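PDB 2HK0: D-psicose 3-epimerase from Agrobacterium tumefaciens, which catalyses the interconversion of D-fructose and D-psicose by epimerisation at C3, probably using a bound metal ion. Local coordinates for residues E185-V190 with V198-D203; S28-E33 with E43-L48. All coordinates share one frame; numbering follows the deposited sequence.

In the fold
From the N terminus, contact 2 comes first. The chain leaves strand 22-26, passes through 28-33 and returns along helix 39-47, so the contact closes a short loop between the first barrel strand and the helix behind it, with nine residues between its segments. Contact 1 follows much later and closes the turn from helix 183-193 into strand 198-203, the sixth in barrel order. The contacts are in series, neither nested nor crossed. The centres of contacts 1 and 2 lie about 28 Å apart, on opposite sides of the chain's centre. Each is a local junction of one closed eight-stranded parallel barrel: contact 2 joins a beta-alpha loop to the next helix, contact 1 a helix to the next strand.

Contact 1 (E185-V190 with V198-D203); sequences EGVAFV and VKVMLD
The flat groups that meet a side chain across this contact are peptide units, and Val200 CG2 lies over one face of the Gly186-Val187 peptide, 3.6 Å from Gly186 O and 3.7 Å from Val187 N. Val190 CG1 approaches the Val198-Lys199 peptide obliquely from above its plane, 3.3 Å from Val198 O. The Phe189 ring turns instead to Val150 and Ile153 of helix 142-162.

Methyl groups do the rest. Val190 CG2 meets Val200 CG2 at 3.4 Å, closer than usual van der Waals contact, and rests 3.8 Å from Lys199 O. In Val190 the first torsion (chi1 167°) sets CG1 anti to the backbone N and CG2 anti to the carbonyl carbon, which sends CG1 to the carbonyl of Val198 and CG2 to the methyl of Val200, both on the strand's helix-facing side. Val187 crosses Val200 at about a right angle, CG2 to CG2 at 3.9 Å. Gly186, without a side chain, lets the helix come close: its CA is 5.9 Å from Val200 CA.

No hydrogen bond links the segments; Lys199 bonds through its backbone to Leu167 and Ile169 of strand 166-170, and Val200 to Leu224 and Gly226 at the start of the next strand. At the far end, Asp203 OD1 caps Phe205 N, while OD2 lies close to carboxylates of Glu170 and Glu264, an acidic cluster at the C-terminal ends of the strands, where TIM barrels keep their active sites. The segment axes pass 7.9 Å apart and run antiparallel at 168°, the helix-on-strand packing of the beta-alpha-beta unit 166-170, 183-193, 198-203 in a TIM barrel.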
ATOM      1  N   GLU A 185     -10.507  17.790  12.653  1.00 16.44           N
ATOM      2  CA  GLU A 185     -11.234  18.198  13.853  1.00 17.77           C
ATOM      3  C   GLU A 185     -10.236  18.748  14.873  1.00 19.06           C
ATOM      4  O   GLU A 185     -10.529  19.718  15.578  1.00 18.34           O
ATOM      5  CB  GLU A 185     -11.991  17.012  14.464  1.00 18.57           C
ATOM      6  CG  GLU A 185     -13.151  16.498  13.627  1.00 20.89           C
ATOM      7  CD  GLU A 185     -13.888  15.347  14.297  1.00 24.03           C
ATOM      8  OE1 GLU A 185     -13.223  14.441  14.843  1.00 24.26           O
ATOM      9  OE2 GLU A 185     -15.132  15.340  14.275  1.00 24.25           O
ATOM     10  N   GLY A 186      -9.057  18.122  14.947  1.00 19.78           N
ATOM     11  CA  GLY A 186      -8.031  18.562  15.879  1.00 18.96           C
ATOM     12  C   GLY A 186      -7.595  19.977  15.545  1.00 19.52           C
ATOM     13  O   GLY A 186      -7.471  20.830  16.423  1.00 20.07           O
ATOM     14  N   VAL A 187      -7.361  20.233  14.267  1.00 19.76           N
ATOM     15  CA  VAL A 187      -6.971  21.569  13.837  1.00 17.71           C
ATOM     16  C   VAL A 187      -8.067  22.611  14.137  1.00 18.84           C
ATOM     17  O   VAL A 187      -7.762  23.724  14.556  1.00 19.96           O
ATOM     18  CB  VAL A 187      -6.648  21.575  12.337  1.00 18.77           C
ATOM     19  CG1 VAL A 187      -6.599  23.020  11.809  1.00 18.41           C
ATOM     20  CG2 VAL A 187      -5.292  20.879  12.097  1.00 17.04           C
ATOM     21  N   ALA A 188      -9.337  22.249  13.952  1.00 18.89           N
ATOM     22  CA  ALA A 188     -10.420  23.206  14.205  1.00 21.54           C
ATOM     23  C   ALA A 188     -10.425  23.560  15.685  1.00 21.88           C
ATOM     24  O   ALA A 188     -10.563  24.720  16.059  1.00 21.10           O
ATOM     25  CB  ALA A 188     -11.775  22.619  13.794  1.00 19.65           C
ATOM     26  N   PHE A 189     -10.256  22.548  16.524  1.00 19.92           N
ATOM     27  CA  PHE A 189     -10.242  22.755  17.961  1.00 20.35           C
ATOM     28  C   PHE A 189      -9.103  23.702  18.363  1.00 19.93           C
ATOM     29  O   PHE A 189      -9.307  24.630  19.139  1.00 19.03           O
ATOM     30  CB  PHE A 189     -10.085  21.406  18.675  1.00 18.24           C
ATOM     31  CG  PHE A 189     -10.001  21.512  20.169  1.00 18.87           C
ATOM     32  CD1 PHE A 189      -8.785  21.776  20.798  1.00 19.06           C
ATOM     33  CD2 PHE A 189     -11.134  21.330  20.950  1.00 18.76           C
ATOM     34  CE1 PHE A 189      -8.706  21.854  22.195  1.00 21.39           C
ATOM     35  CE2 PHE A 189     -11.072  21.408  22.356  1.00 20.04           C
ATOM     36  CZ  PHE A 189      -9.863  21.668  22.977  1.00 20.76           C
ATOM     37  N   VAL A 190      -7.905  23.439  17.846  1.00 18.91           N
ATOM     38  CA  VAL A 190      -6.740  24.254  18.142  1.00 18.88           C
ATOM     39  C   VAL A 190      -6.934  25.713  17.674  1.00 20.46           C
ATOM     40  O   VAL A 190      -6.575  26.658  18.391  1.00 18.63           O
ATOM     41  CB  VAL A 190      -5.476  23.607  17.513  1.00 19.65           C
ATOM     42  CG1 VAL A 190      -4.291  24.579  17.517  1.00 17.97           C
ATOM     43  CG2 VAL A 190      -5.115  22.362  18.320  1.00 18.51           C
ATOM     44  N   VAL A 198      -0.544  25.978  21.754  1.00 19.74           N
ATOM     45  CA  VAL A 198      -1.457  24.838  21.775  1.00 17.62           C
ATOM     46  C   VAL A 198      -1.368  24.287  20.357  1.00 18.94           C
ATOM     47  O   VAL A 198      -1.591  25.006  19.378  1.00 18.16           O
ATOM     48  CB  VAL A 198      -2.901  25.242  22.138  1.00 19.06           C
ATOM     49  CG1 VAL A 198      -3.821  24.028  22.052  1.00 18.64           C
ATOM     50  CG2 VAL A 198      -2.933  25.806  23.583  1.00 20.62           C
ATOM     51  N   LYS A 199      -1.024  23.003  20.266  1.00 17.16           N
ATOM     52  CA  LYS A 199      -0.793  22.324  19.001  1.00 18.44           C
ATOM     53  C   LYS A 199      -1.605  21.040  18.849  1.00 19.15           C
ATOM     54  O   LYS A 199      -2.173  20.517  19.817  1.00 18.24           O
ATOM     55  CB  LYS A 199       0.697  21.955  18.911  1.00 16.17           C
ATOM     56  CG  LYS A 199       1.666  23.119  19.121  1.00 21.51           C
ATOM     57  CD  LYS A 199       1.618  24.075  17.942  1.00 24.13           C
ATOM     58  CE  LYS A 199       2.344  25.390  18.238  1.00 27.37           C
ATOM     59  NZ  LYS A 199       3.731  25.153  18.700  1.00 28.48           N
ATOM     60  N   VAL A 200      -1.629  20.521  17.626  1.00 19.68           N
ATOM     61  CA  VAL A 200      -2.336  19.286  17.348  1.00 19.57           C
ATOM     62  C   VAL A 200      -1.343  18.145  17.486  1.00 17.98           C
ATOM     63  O   VAL A 200      -0.155  18.305  17.190  1.00 15.47           O
ATOM     64  CB  VAL A 200      -2.917  19.261  15.909  1.00 23.87           C
ATOM     65  CG1 VAL A 200      -3.534  17.900  15.619  1.00 24.58           C
ATOM     66  CG2 VAL A 200      -3.996  20.339  15.767  1.00 26.15           C
HETATM   67  N   MSE A 201      -1.834  16.994  17.931  1.00 16.67           N
HETATM   68  CA  MSE A 201      -0.987  15.810  18.088  1.00 16.51           C
HETATM   69  C   MSE A 201      -1.638  14.615  17.401  1.00 14.85           C
HETATM   70  O   MSE A 201      -2.820  14.326  17.630  1.00 15.35           O
HETATM   71  CB  MSE A 201      -0.799  15.519  19.569  1.00 19.16           C
HETATM   72  CG  MSE A 201      -0.082  14.256  19.853  1.00 25.60           C
HETATM   73 SE   MSE A 201       0.102  14.017  21.762  1.00 34.20          SE
HETATM   74  CE  MSE A 201       0.614  12.130  21.741  1.00 31.20           C
ATOM     75  N   LEU A 202      -0.877  13.924  16.555  1.00 13.52           N
ATOM     76  CA  LEU A 202      -1.395  12.758  15.831  1.00 13.00           C
ATOM     77  C   LEU A 202      -0.676  11.477  16.259  1.00 12.90           C
ATOM     78  O   LEU A 202       0.480  11.507  16.687  1.00 11.97           O
ATOM     79  CB  LEU A 202      -1.247  12.958  14.314  1.00 12.23           C
ATOM     80  CG  LEU A 202      -1.969  14.190  13.756  1.00 13.27           C
ATOM     81  CD1 LEU A 202      -1.751  14.296  12.236  1.00 13.30           C
ATOM     82  CD2 LEU A 202      -3.462  14.095  14.093  1.00 12.48           C
ATOM     83  N   ASP A 203      -1.357  10.350  16.090  1.00 13.01           N
ATOM     84  CA  ASP A 203      -0.832   9.052  16.514  1.00 14.13           C
ATOM     85  C   ASP A 203      -1.206   8.022  15.428  1.00 14.81           C
ATOM     86  O   ASP A 203      -2.386   7.860  15.112  1.00 14.01           O
ATOM     87  CB  ASP A 203      -1.492   8.735  17.857  1.00 13.77           C
ATOM     88  CG  ASP A 203      -1.042   7.425  18.455  1.00 17.32           C
ATOM     89  OD1 ASP A 203      -0.815   6.461  17.692  1.00 17.95           O
ATOM     90  OD2 ASP A 203      -0.955   7.357  19.699  1.00 16.04           O
TER

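Contact 2 (S28-E33 with E43-L48)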
ATOM      1  N   SER A  28       6.764   2.969  29.301  1.00 20.29           N
ATOM      2  CA  SER A  28       5.821   1.917  29.714  1.00 21.32           C
ATOM      3  C   SER A  28       5.832   0.674  28.804  1.00 20.61           C
ATOM      4  O   SER A  28       5.197  -0.348  29.098  1.00 20.10           O
ATOM      5  CB  SER A  28       4.402   2.468  29.791  1.00 20.49           C
ATOM      6  OG  SER A  28       4.258   3.292  30.930  1.00 23.73           O
ATOM      7  N   TYR A  29       6.532   0.784  27.688  1.00 18.81           N
ATOM      8  CA  TYR A  29       6.700  -0.328  26.754  1.00 18.42           C
ATOM      9  C   TYR A  29       7.275  -1.537  27.521  1.00 19.02           C
ATOM     10  O   TYR A  29       6.935  -2.681  27.251  1.00 18.39           O
ATOM     11  CB  TYR A  29       7.697   0.105  25.682  1.00 18.68           C
ATOM     12  CG  TYR A  29       8.309  -0.990  24.837  1.00 16.93           C
ATOM     13  CD1 TYR A  29       7.539  -1.716  23.928  1.00 17.44           C
ATOM     14  CD2 TYR A  29       9.682  -1.207  24.853  1.00 16.56           C
ATOM     15  CE1 TYR A  29       8.129  -2.619  23.040  1.00 17.56           C
ATOM     16  CE2 TYR A  29      10.282  -2.103  23.983  1.00 16.27           C
ATOM     17  CZ  TYR A  29       9.507  -2.804  23.071  1.00 19.17           C
ATOM     18  OH  TYR A  29      10.126  -3.659  22.173  1.00 16.05           O
ATOM     19  N   TRP A  30       8.144  -1.257  28.483  1.00 20.59           N
ATOM     20  CA  TRP A  30       8.805  -2.294  29.282  1.00 21.37           C
ATOM     21  C   TRP A  30       8.067  -2.692  30.571  1.00 23.75           C
ATOM     22  O   TRP A  30       8.540  -3.564  31.304  1.00 23.82           O
ATOM     23  CB  TRP A  30      10.223  -1.829  29.650  1.00 20.62           C
ATOM     24  CG  TRP A  30      11.227  -1.855  28.514  1.00 20.62           C
ATOM     25  CD1 TRP A  30      11.892  -2.949  28.035  1.00 21.22           C
ATOM     26  CD2 TRP A  30      11.670  -0.742  27.723  1.00 19.83           C
ATOM     27  NE1 TRP A  30      12.718  -2.591  27.000  1.00 17.66           N
ATOM     28  CE2 TRP A  30      12.600  -1.240  26.785  1.00 20.84           C
ATOM     29  CE3 TRP A  30      11.367   0.629  27.714  1.00 21.60           C
ATOM     30  CZ2 TRP A  30      13.231  -0.416  25.842  1.00 18.77           C
ATOM     31  CZ3 TRP A  30      11.993   1.449  26.780  1.00 20.73           C
ATOM     32  CH2 TRP A  30      12.915   0.920  25.856  1.00 20.05           C
ATOM     33  N   GLU A  31       6.915  -2.087  30.851  1.00 24.75           N
ATOM     34  CA  GLU A  31       6.199  -2.411  32.087  1.00 27.32           C
ATOM     35  C   GLU A  31       4.801  -2.988  31.900  1.00 29.56           C
ATOM     36  O   GLU A  31       4.297  -3.076  30.775  1.00 27.10           O
ATOM     37  CB  GLU A  31       6.108  -1.167  32.970  1.00 26.22           C
ATOM     38  CG  GLU A  31       7.453  -0.619  33.424  1.00 29.01           C
ATOM     39  CD  GLU A  31       8.175  -1.559  34.392  1.00 31.07           C
ATOM     40  OE1 GLU A  31       7.487  -2.276  35.150  1.00 28.29           O
ATOM     41  OE2 GLU A  31       9.424  -1.568  34.401  1.00 32.19           O
ATOM     42  N   HIS A  32       4.179  -3.375  33.019  1.00 30.72           N
ATOM     43  CA  HIS A  32       2.830  -3.942  33.017  1.00 32.41           C
ATOM     44  C   HIS A  32       1.904  -3.082  33.860  1.00 33.50           C
ATOM     45  O   HIS A  32       0.690  -3.230  33.812  1.00 32.65           O
ATOM     46  CB  HIS A  32       2.835  -5.352  33.608  1.00 34.98           C
ATOM     47  CG  HIS A  32       3.755  -6.296  32.908  1.00 39.88           C
ATOM     48  ND1 HIS A  32       3.656  -6.568  31.561  1.00 42.41           N
ATOM     49  CD2 HIS A  32       4.803  -7.022  33.364  1.00 41.46           C
ATOM     50  CE1 HIS A  32       4.605  -7.422  31.217  1.00 43.72           C
ATOM     51  NE2 HIS A  32       5.315  -7.713  32.292  1.00 42.11           N
ATOM     52  N   GLU A  33       2.496  -2.194  34.650  1.00 34.29           N
ATOM     53  CA  GLU A  33       1.748  -1.314  35.532  1.00 34.69           C
ATOM     54  C   GLU A  33       2.119   0.153  35.259  1.00 35.34           C
ATOM     55  O   GLU A  33       3.293   0.466  35.014  1.00 34.17           O
ATOM     56  CB  GLU A  33       2.090  -1.665  36.981  1.00 37.52           C
ATOM     57  CG  GLU A  33       0.902  -1.906  37.881  1.00 42.22           C
ATOM     58  CD  GLU A  33       0.077  -3.096  37.451  1.00 41.81           C
ATOM     59  OE1 GLU A  33       0.639  -4.202  37.292  1.00 42.07           O
ATOM     60  OE2 GLU A  33      -1.141  -2.922  37.278  1.00 44.19           O
ATOM     61  N   GLU A  43      18.434   6.385  31.820  1.00 23.86           N
ATOM     62  CA  GLU A  43      19.724   5.859  31.394  1.00 24.01           C
ATOM     63  C   GLU A  43      19.589   4.723  30.384  1.00 22.45           C
ATOM     64  O   GLU A  43      20.343   4.649  29.420  1.00 22.96           O
ATOM     65  CB  GLU A  43      20.502   5.348  32.613  1.00 26.67           C
ATOM     66  CG  GLU A  43      21.891   4.838  32.260  1.00 33.86           C
ATOM     67  CD  GLU A  43      22.533   4.027  33.381  1.00 36.90           C
ATOM     68  OE1 GLU A  43      22.490   4.482  34.544  1.00 35.42           O
ATOM     69  OE2 GLU A  43      23.087   2.941  33.085  1.00 39.75           O
ATOM     70  N   LYS A  44      18.633   3.828  30.607  1.00 21.44           N
ATOM     71  CA  LYS A  44      18.439   2.696  29.711  1.00 21.01           C
ATOM     72  C   LYS A  44      18.044   3.149  28.309  1.00 20.45           C
ATOM     73  O   LYS A  44      18.631   2.717  27.312  1.00 20.24           O
ATOM     74  CB  LYS A  44      17.350   1.776  30.266  1.00 21.60           C
ATOM     75  CG  LYS A  44      17.155   0.477  29.502  1.00 23.80           C
ATOM     76  CD  LYS A  44      15.700   0.042  29.579  1.00 24.58           C
ATOM     77  CE  LYS A  44      15.528  -1.442  29.798  1.00 27.98           C
ATOM     78  NZ  LYS A  44      16.087  -2.308  28.760  1.00 25.19           N
ATOM     79  N   VAL A  45      17.029   4.007  28.231  1.00 19.16           N
ATOM     80  CA  VAL A  45      16.555   4.498  26.945  1.00 19.54           C
ATOM     81  C   VAL A  45      17.658   5.285  26.230  1.00 20.40           C
ATOM     82  O   VAL A  45      17.840   5.150  25.018  1.00 21.09           O
ATOM     83  CB  VAL A  45      15.277   5.363  27.145  1.00 20.68           C
ATOM     84  CG1 VAL A  45      14.894   6.058  25.862  1.00 22.06           C
ATOM     85  CG2 VAL A  45      14.135   4.460  27.629  1.00 19.35           C
ATOM     86  N   ALA A  46      18.415   6.085  26.979  1.00 20.46           N
ATOM     87  CA  ALA A  46      19.503   6.846  26.371  1.00 22.05           C
ATOM     88  C   ALA A  46      20.526   5.868  25.785  1.00 24.28           C
ATOM     89  O   ALA A  46      21.011   6.054  24.667  1.00 21.01           O
ATOM     90  CB  ALA A  46      20.173   7.739  27.408  1.00 20.99           C
ATOM     91  N   LYS A  47      20.842   4.817  26.538  1.00 24.70           N
ATOM     92  CA  LYS A  47      21.819   3.839  26.070  1.00 26.88           C
ATOM     93  C   LYS A  47      21.358   3.121  24.806  1.00 25.09           C
ATOM     94  O   LYS A  47      22.178   2.661  24.024  1.00 23.50           O
ATOM     95  CB  LYS A  47      22.109   2.803  27.156  1.00 30.18           C
ATOM     96  CG  LYS A  47      22.755   3.355  28.421  1.00 36.19           C
ATOM     97  CD  LYS A  47      24.198   3.781  28.211  1.00 39.58           C
ATOM     98  CE  LYS A  47      24.854   4.103  29.559  1.00 41.88           C
ATOM     99  NZ  LYS A  47      24.689   2.969  30.532  1.00 43.88           N
ATOM    100  N   LEU A  48      20.051   3.008  24.611  1.00 23.99           N
ATOM    101  CA  LEU A  48      19.545   2.347  23.416  1.00 22.60           C
ATOM    102  C   LEU A  48      19.630   3.283  22.205  1.00 22.98           C
ATOM    103  O   LEU A  48      19.333   2.890  21.081  1.00 23.26           O
ATOM    104  CB  LEU A  48      18.100   1.878  23.637  1.00 23.19           C
ATOM    105  CG  LEU A  48      17.912   0.804  24.721  1.00 22.99           C
ATOM    106  CD1 LEU A  48      16.419   0.570  24.952  1.00 21.94           C
ATOM    107  CD2 LEU A  48      18.614  -0.499  24.301  1.00 24.52           C
TER
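Trp30 and Lys44 cross at a slant where the first beta-alpha loop of the TIM barrel, 28-33, meets the helix it leads into. Lys44 lies over one face of the indole: its CE is 4.2 Å from the centroid of the five-membered ring and 10° off the normal, the geometry of a CH-pi contact. The ammonium sits less centrally, with NZ 4.2 Å from that same centroid but 30° off the normal, an off-centre cation-pi interaction.

The opposite face belongs to the preceding residue, whose Tyr29 CD2 stands 3.4 Å above the indole plane and over its centre. The two rings stand nearly perpendicular, the edge of Tyr29 against the indole face, so the indole lies between that edge and the lysine chain, which probably limits its tilt. Bends at chi2, chi3 and chi4 lead the Lys44 chain out over the five-membered ring and turn NZ toward the rim beside NE1.

On the benzo side, Val45 CG2 approaches obliquely, 3.8 Å from Trp30 CZ3, and Leu48 comes from the opposite direction to Trp30. Ile25 of strand 22-26 touches both Trp30 and Val45, tying this packing to the barrel wall.

Asp293 of helix 289-307 supplies the polar partner: its OD1 forms a salt bridge with Lys44 NZ and a weak hydrogen bond with Trp30 NE1. The tightest pair across the interface is Leu48 CD1 against Trp30 CZ2, at 3.5 Å.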